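Local coordinates for protein multisubunit Na+/H+ antiporter, D subunit (Anoxybacillus flavithermus, PDB 6Z16) that probably exchanges sodium ions for protons across the cell membrane as the D subunit of a multisubunit Mrp-type antiporter, at residues G69-V82 and V120-L132. Numbering follows the deposited sequence.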
ATOM      1  N   GLY D  69      25.514 -16.401 -35.305  1.00 32.05           N
ATOM      2  CA  GLY D  69      25.791 -15.060 -34.850  1.00 34.41           C
ATOM      3  C   GLY D  69      26.603 -14.306 -35.886  1.00 43.00           C
ATOM      4  O   GLY D  69      26.890 -14.810 -36.973  1.00 55.67           O
ATOM      5  N   ILE D  70      26.966 -13.087 -35.529  1.00 33.20           N
ATOM      6  CA  ILE D  70      27.838 -12.292 -36.382  1.00 31.21           C
ATOM      7  C   ILE D  70      29.279 -12.723 -36.149  1.00 33.20           C
ATOM      8  O   ILE D  70      29.734 -12.807 -35.004  1.00 34.98           O
ATOM      9  CB  ILE D  70      27.642 -10.793 -36.111  1.00 30.15           C
ATOM     10  CG1 ILE D  70      26.216 -10.386 -36.477  1.00 34.02           C
ATOM     11  CG2 ILE D  70      28.636  -9.976 -36.889  1.00 18.89           C
ATOM     12  CD1 ILE D  70      25.860  -8.978 -36.130  1.00 52.36           C
ATOM     13  N   THR D  71      29.990 -13.033 -37.230  1.00 34.22           N
ATOM     14  CA  THR D  71      31.397 -13.409 -37.170  1.00 35.91           C
ATOM     15  C   THR D  71      32.218 -12.362 -37.901  1.00 33.05           C
ATOM     16  O   THR D  71      31.872 -11.967 -39.015  1.00 35.75           O
ATOM     17  CB  THR D  71      31.649 -14.771 -37.803  1.00 32.54           C
ATOM     18  OG1 THR D  71      31.401 -14.687 -39.207  1.00 37.70           O
ATOM     19  CG2 THR D  71      30.723 -15.802 -37.208  1.00 50.52           C
ATOM     20  N   LEU D  72      33.298 -11.918 -37.278  1.00 34.48           N
ATOM     21  CA  LEU D  72      34.233 -10.996 -37.895  1.00 38.85           C
ATOM     22  C   LEU D  72      35.485 -11.758 -38.290  1.00 40.74           C
ATOM     23  O   LEU D  72      36.056 -12.486 -37.475  1.00 47.07           O
ATOM     24  CB  LEU D  72      34.581  -9.862 -36.941  1.00 38.52           C
ATOM     25  CG  LEU D  72      33.464  -8.902 -36.580  1.00 41.38           C
ATOM     26  CD1 LEU D  72      33.984  -7.921 -35.570  1.00 37.36           C
ATOM     27  CD2 LEU D  72      32.973  -8.186 -37.807  1.00 49.72           C
ATOM     28  N   VAL D  73      35.901 -11.609 -39.543  1.00 38.08           N
ATOM     29  CA  VAL D  73      37.030 -12.352 -40.084  1.00 39.38           C
ATOM     30  C   VAL D  73      38.054 -11.361 -40.603  1.00 42.93           C
ATOM     31  O   VAL D  73      37.728 -10.493 -41.420  1.00 50.17           O
ATOM     32  CB  VAL D  73      36.599 -13.318 -41.202  1.00 31.19           C
ATOM     33  CG1 VAL D  73      37.795 -14.044 -41.745  1.00 22.77           C
ATOM     34  CG2 VAL D  73      35.592 -14.300 -40.690  1.00 27.68           C
ATOM     35  N   SER D  74      39.286 -11.482 -40.122  1.00 38.54           N
ATOM     36  CA  SER D  74      40.419 -10.744 -40.657  1.00 39.41           C
ATOM     37  C   SER D  74      41.379 -11.750 -41.272  1.00 33.18           C
ATOM     38  O   SER D  74      41.981 -12.565 -40.561  1.00 29.78           O
ATOM     39  CB  SER D  74      41.107  -9.914 -39.581  1.00 50.11           C
ATOM     40  OG  SER D  74      42.179  -9.182 -40.135  1.00 51.93           O
ATOM     41  N   ASP D  75      41.463 -11.726 -42.597  1.00 38.04           N
ATOM     42  CA  ASP D  75      42.528 -12.365 -43.346  1.00 40.36           C
ATOM     43  C   ASP D  75      43.599 -11.318 -43.636  1.00 44.98           C
ATOM     44  O   ASP D  75      43.563 -10.206 -43.104  1.00 44.27           O
ATOM     45  CB  ASP D  75      41.973 -13.023 -44.606  1.00 61.24           C
ATOM     46  CG  ASP D  75      41.109 -12.086 -45.425  1.00 95.05           C
ATOM     47  OD1 ASP D  75      40.814 -10.969 -44.956  1.00 97.60           O
ATOM     48  OD2 ASP D  75      40.727 -12.470 -46.550  1.00 96.56           O
ATOM     49  N   SER D  76      44.566 -11.654 -44.485  1.00 37.95           N
ATOM     50  CA  SER D  76      45.695 -10.755 -44.667  1.00 39.26           C
ATOM     51  C   SER D  76      45.342  -9.558 -45.538  1.00 40.68           C
ATOM     52  O   SER D  76      45.868  -8.460 -45.311  1.00 49.28           O
ATOM     53  CB  SER D  76      46.878 -11.517 -45.251  1.00 37.91           C
ATOM     54  OG  SER D  76      48.005 -10.674 -45.362  1.00 41.17           O
ATOM     55  N   LEU D  77      44.430  -9.735 -46.495  1.00 38.19           N
ATOM     56  CA  LEU D  77      44.018  -8.627 -47.353  1.00 47.16           C
ATOM     57  C   LEU D  77      43.253  -7.565 -46.577  1.00 58.47           C
ATOM     58  O   LEU D  77      43.481  -6.362 -46.769  1.00 60.79           O
ATOM     59  CB  LEU D  77      43.174  -9.153 -48.510  1.00 46.39           C
ATOM     60  CG  LEU D  77      42.596  -8.097 -49.451  1.00 44.80           C
ATOM     61  CD1 LEU D  77      43.686  -7.258 -50.095  1.00 39.52           C
ATOM     62  CD2 LEU D  77      41.747  -8.774 -50.495  1.00 37.65           C
ATOM     63  N   SER D  78      42.358  -7.988 -45.683  1.00 47.21           N
ATOM     64  CA  SER D  78      41.606  -7.033 -44.880  1.00 42.88           C
ATOM     65  C   SER D  78      42.499  -6.293 -43.896  1.00 42.41           C
ATOM     66  O   SER D  78      42.296  -5.099 -43.663  1.00 35.35           O
ATOM     67  CB  SER D  78      40.475  -7.750 -44.156  1.00 42.60           C
ATOM     68  OG  SER D  78      40.989  -8.714 -43.264  1.00 47.05           O
ATOM     69  N   ALA D  79      43.521  -6.965 -43.355  1.00 41.88           N
ATOM     70  CA  ALA D  79      44.460  -6.301 -42.458  1.00 39.84           C
ATOM     71  C   ALA D  79      45.318  -5.284 -43.201  1.00 45.85           C
ATOM     72  O   ALA D  79      45.594  -4.196 -42.673  1.00 51.71           O
ATOM     73  CB  ALA D  79      45.336  -7.338 -41.765  1.00 23.30           C
ATOM     74  N   LEU D  80      45.732  -5.618 -44.430  1.00 35.56           N
ATOM     75  CA  LEU D  80      46.457  -4.659 -45.262  1.00 38.46           C
ATOM     76  C   LEU D  80      45.604  -3.444 -45.594  1.00 35.56           C
ATOM     77  O   LEU D  80      46.091  -2.307 -45.563  1.00 32.93           O
ATOM     78  CB  LEU D  80      46.930  -5.337 -46.546  1.00 44.44           C
ATOM     79  CG  LEU D  80      48.078  -6.331 -46.438  1.00 43.50           C
ATOM     80  CD1 LEU D  80      48.216  -7.107 -47.721  1.00 29.29           C
ATOM     81  CD2 LEU D  80      49.352  -5.587 -46.141  1.00 41.46           C
ATOM     82  N   LEU D  81      44.322  -3.664 -45.894  1.00 37.71           N
ATOM     83  CA  LEU D  81      43.428  -2.551 -46.199  1.00 39.66           C
ATOM     84  C   LEU D  81      43.152  -1.688 -44.977  1.00 42.79           C
ATOM     85  O   LEU D  81      43.024  -0.464 -45.101  1.00 41.37           O
ATOM     86  CB  LEU D  81      42.130  -3.087 -46.790  1.00 41.60           C
ATOM     87  CG  LEU D  81      42.302  -3.628 -48.204  1.00 44.97           C
ATOM     88  CD1 LEU D  81      41.116  -4.449 -48.633  1.00 39.35           C
ATOM     89  CD2 LEU D  81      42.494  -2.464 -49.139  1.00 42.31           C
ATOM     90  N   VAL D  82      43.103  -2.299 -43.790  1.00 34.92           N
ATOM     91  CA  VAL D  82      42.925  -1.541 -42.555  1.00 32.21           C
ATOM     92  C   VAL D  82      44.145  -0.671 -42.266  1.00 28.33           C
ATOM     93  O   VAL D  82      44.009   0.508 -41.911  1.00 24.55           O
ATOM     94  CB  VAL D  82      42.605  -2.506 -41.400  1.00 30.59           C
ATOM     95  CG1 VAL D  82      42.789  -1.839 -40.086  1.00 32.54           C
ATOM     96  CG2 VAL D  82      41.168  -2.958 -41.494  1.00 31.25           C
ATOM     97  N   VAL D 120      34.498   2.520 -42.891  1.00 30.38           N
ATOM     98  CA  VAL D 120      35.363   1.804 -43.832  1.00 25.90           C
ATOM     99  C   VAL D 120      36.094   0.647 -43.145  1.00 23.42           C
ATOM    100  O   VAL D 120      36.165  -0.457 -43.704  1.00 23.81           O
ATOM    101  CB  VAL D 120      36.333   2.752 -44.568  1.00 20.30           C
ATOM    102  CG1 VAL D 120      35.577   3.690 -45.457  1.00 24.15           C
ATOM    103  CG2 VAL D 120      37.155   3.557 -43.638  1.00 27.85           C
ATOM    104  N   ASN D 121      36.590   0.846 -41.910  1.00 26.17           N
ATOM    105  CA  ASN D 121      37.295  -0.229 -41.220  1.00 33.84           C
ATOM    106  C   ASN D 121      36.371  -1.374 -40.861  1.00 31.84           C
ATOM    107  O   ASN D 121      36.797  -2.530 -40.874  1.00 26.81           O
ATOM    108  CB  ASN D 121      37.979   0.292 -39.960  1.00 51.47           C
ATOM    109  CG  ASN D 121      39.233   1.068 -40.256  1.00 62.97           C
ATOM    110  OD1 ASN D 121      40.022   0.684 -41.113  1.00 63.27           O
ATOM    111  ND2 ASN D 121      39.433   2.162 -39.540  1.00 62.61           N
ATOM    112  N   GLY D 122      35.103  -1.085 -40.570  1.00 32.86           N
ATOM    113  CA  GLY D 122      34.155  -2.157 -40.345  1.00 36.83           C
ATOM    114  C   GLY D 122      33.771  -2.868 -41.619  1.00 40.02           C
ATOM    115  O   GLY D 122      33.479  -4.067 -41.600  1.00 29.50           O
ATOM    116  N   ALA D 123      33.770  -2.147 -42.744  1.00 48.30           N
ATOM    117  CA  ALA D 123      33.447  -2.777 -44.016  1.00 41.00           C
ATOM    118  C   ALA D 123      34.542  -3.725 -44.483  1.00 35.42           C
ATOM    119  O   ALA D 123      34.235  -4.755 -45.090  1.00 33.88           O
ATOM    120  CB  ALA D 123      33.179  -1.709 -45.068  1.00 42.32           C
ATOM    121  N   PHE D 124      35.816  -3.416 -44.207  1.00 43.11           N
ATOM    122  CA  PHE D 124      36.868  -4.326 -44.660  1.00 35.34           C
ATOM    123  C   PHE D 124      36.922  -5.609 -43.839  1.00 36.88           C
ATOM    124  O   PHE D 124      37.361  -6.641 -44.351  1.00 33.91           O
ATOM    125  CB  PHE D 124      38.247  -3.665 -44.652  1.00 28.78           C
ATOM    126  CG  PHE D 124      38.400  -2.574 -45.661  1.00 36.13           C
ATOM    127  CD1 PHE D 124      38.301  -2.848 -47.008  1.00 36.68           C
ATOM    128  CD2 PHE D 124      38.728  -1.292 -45.266  1.00 44.30           C
ATOM    129  CE1 PHE D 124      38.448  -1.846 -47.941  1.00 37.42           C
ATOM    130  CE2 PHE D 124      38.883  -0.282 -46.193  1.00 48.85           C
ATOM    131  CZ  PHE D 124      38.746  -0.558 -47.531  1.00 48.19           C
ATOM    132  N   THR D 125      36.495  -5.586 -42.582  1.00 45.38           N
ATOM    133  CA  THR D 125      36.442  -6.814 -41.789  1.00 57.47           C
ATOM    134  C   THR D 125      35.014  -7.073 -41.311  1.00 62.49           C
ATOM    135  O   THR D 125      34.538  -6.484 -40.336  1.00 78.62           O
ATOM    136  CB  THR D 125      37.466  -6.803 -40.640  1.00 84.87           C
ATOM    137  OG1 THR D 125      37.271  -7.953 -39.807  1.00 80.50           O
ATOM    138  CG2 THR D 125      37.496  -5.505 -39.814  1.00 81.26           C
ATOM    139  N   THR D 126      34.325  -7.954 -42.029  1.00 57.92           N
ATOM    140  CA  THR D 126      33.037  -8.485 -41.615  1.00 42.18           C
ATOM    141  C   THR D 126      32.841  -9.820 -42.310  1.00 41.80           C
ATOM    142  O   THR D 126      33.477 -10.114 -43.324  1.00 45.49           O
ATOM    143  CB  THR D 126      31.879  -7.530 -41.930  1.00 42.68           C
ATOM    144  OG1 THR D 126      30.671  -8.052 -41.371  1.00 36.60           O
ATOM    145  CG2 THR D 126      31.707  -7.355 -43.422  1.00 50.14           C
ATOM    146  N   GLY D 127      31.971 -10.631 -41.736  1.00 37.66           N
ATOM    147  CA  GLY D 127      31.702 -11.933 -42.302  1.00 35.23           C
ATOM    148  C   GLY D 127      30.237 -12.136 -42.608  1.00 42.09           C
ATOM    149  O   GLY D 127      29.811 -13.260 -42.861  1.00 40.16           O
ATOM    150  N   ASP D 128      29.458 -11.056 -42.585  1.00 50.94           N
ATOM    151  CA  ASP D 128      28.038 -11.100 -42.899  1.00 60.72           C
ATOM    152  C   ASP D 128      27.721 -10.099 -43.995  1.00 63.56           C
ATOM    153  O   ASP D 128      28.347  -9.043 -44.092  1.00 69.41           O
ATOM    154  CB  ASP D 128      27.169 -10.761 -41.699  1.00 80.22           C
ATOM    155  CG  ASP D 128      27.340 -11.727 -40.570  1.00104.45           C
ATOM    156  OD1 ASP D 128      27.791 -12.856 -40.793  1.00101.41           O
ATOM    157  OD2 ASP D 128      26.987 -11.365 -39.445  1.00114.52           O
ATOM    158  N   LEU D 129      26.713 -10.426 -44.803  1.00 54.00           N
ATOM    159  CA  LEU D 129      26.278  -9.506 -45.846  1.00 55.63           C
ATOM    160  C   LEU D 129      25.486  -8.339 -45.280  1.00 58.01           C
ATOM    161  O   LEU D 129      25.666  -7.196 -45.709  1.00 61.65           O
ATOM    162  CB  LEU D 129      25.443 -10.244 -46.884  1.00 61.67           C
ATOM    163  CG  LEU D 129      26.196 -11.176 -47.817  1.00 75.05           C
ATOM    164  CD1 LEU D 129      25.212 -11.955 -48.631  1.00 81.57           C
ATOM    165  CD2 LEU D 129      27.076 -10.353 -48.727  1.00 68.03           C
ATOM    166  N   PHE D 130      24.607  -8.605 -44.321  1.00 53.16           N
ATOM    167  CA  PHE D 130      23.761  -7.542 -43.806  1.00 49.83           C
ATOM    168  C   PHE D 130      24.518  -6.656 -42.827  1.00 51.34           C
ATOM    169  O   PHE D 130      24.231  -5.458 -42.718  1.00 42.36           O
ATOM    170  CB  PHE D 130      22.521  -8.146 -43.157  1.00 60.04           C
ATOM    171  CG  PHE D 130      21.464  -7.147 -42.861  1.00 74.33           C
ATOM    172  CD1 PHE D 130      20.651  -6.672 -43.874  1.00 72.73           C
ATOM    173  CD2 PHE D 130      21.301  -6.656 -41.584  1.00 69.34           C
ATOM    174  CE1 PHE D 130      19.686  -5.746 -43.612  1.00 67.42           C
ATOM    175  CE2 PHE D 130      20.338  -5.742 -41.318  1.00 70.91           C
ATOM    176  CZ  PHE D 130      19.531  -5.272 -42.330  1.00 76.10           C
ATOM    177  N   ASN D 131      25.511  -7.213 -42.135  1.00 53.44           N
ATOM    178  CA  ASN D 131      26.405  -6.373 -41.349  1.00 46.65           C
ATOM    179  C   ASN D 131      27.223  -5.467 -42.262  1.00 48.71           C
ATOM    180  O   ASN D 131      27.465  -4.299 -41.937  1.00 49.36           O
ATOM    181  CB  ASN D 131      27.311  -7.244 -40.490  1.00 38.94           C
ATOM    182  CG  ASN D 131      27.956  -6.479 -39.372  1.00 49.20           C
ATOM    183  OD1 ASN D 131      27.653  -5.306 -39.144  1.00 49.94           O
ATOM    184  ND2 ASN D 131      28.865  -7.125 -38.670  1.00 53.83           N
ATOM    185  N   LEU D 132      27.627  -5.991 -43.422  1.00 41.94           N
ATOM    186  CA  LEU D 132      28.314  -5.194 -44.430  1.00 37.97           C
ATOM    187  C   LEU D 132      27.419  -4.088 -44.970  1.00 34.68           C
ATOM    188  O   LEU D 132      27.889  -2.978 -45.239  1.00 34.27           O
ATOM    189  CB  LEU D 132      28.798  -6.109 -45.553  1.00 43.60           C
ATOM    190  CG  LEU D 132      29.477  -5.487 -46.768  1.00 50.73           C
ATOM    191  CD1 LEU D 132      30.702  -4.699 -46.382  1.00 45.50           C
ATOM    192  CD2 LEU D 132      29.830  -6.564 -47.758  1.00 53.48           C
TER
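Leu-81 lies across the ring of Phe-124, the two side chains meeting at about a right angle, and can be followed atom by atom. Its CB sits 3.9 Å from the centroid of the Phe-124 ring and only 11° off the ring normal, which identifies a CH-pi contact over the face. From there chi1 of -71° sets CG opposite the carbonyl carbon, and CD1 ends against the CD1-CE1 side of the ring, 3.6 Å from Phe-124 CD1. Were Phe-124 an alanine, the ring face under Leu-81 CB would be gone and a gap would probably open there, leaving Leu-81 packed on one partner fewer. One turn back along the helix, Ser-78 CB packs against the backbone O of Phe-124. Just past the end of helix 109-124, Thr-125 OG1 donates to Val-73 O at 3.0 Å, standing 72° out of the carbonyl plane and not on a lone pair. Leu-72 CD2 lies 3.8 Å from Thr-126 CA, and Ile-70 CG2 reaches Asn-131 ND2. The axes of segments 76-82 and 120-124 run antiparallel at 169°, 9.5 Å apart at closest approach. This buried packing joins the entry from strand 71-74, paired with strand 57-60, into helix 76-99 to the break between helices 109-124 and 129-148 of the complex I-like antiporter fold. Tyr-254 of helix 249-263 also packs on Leu-81, and Phe-791 of another antiporter subunit covers Ile-70, Leu-72 and Asn-131.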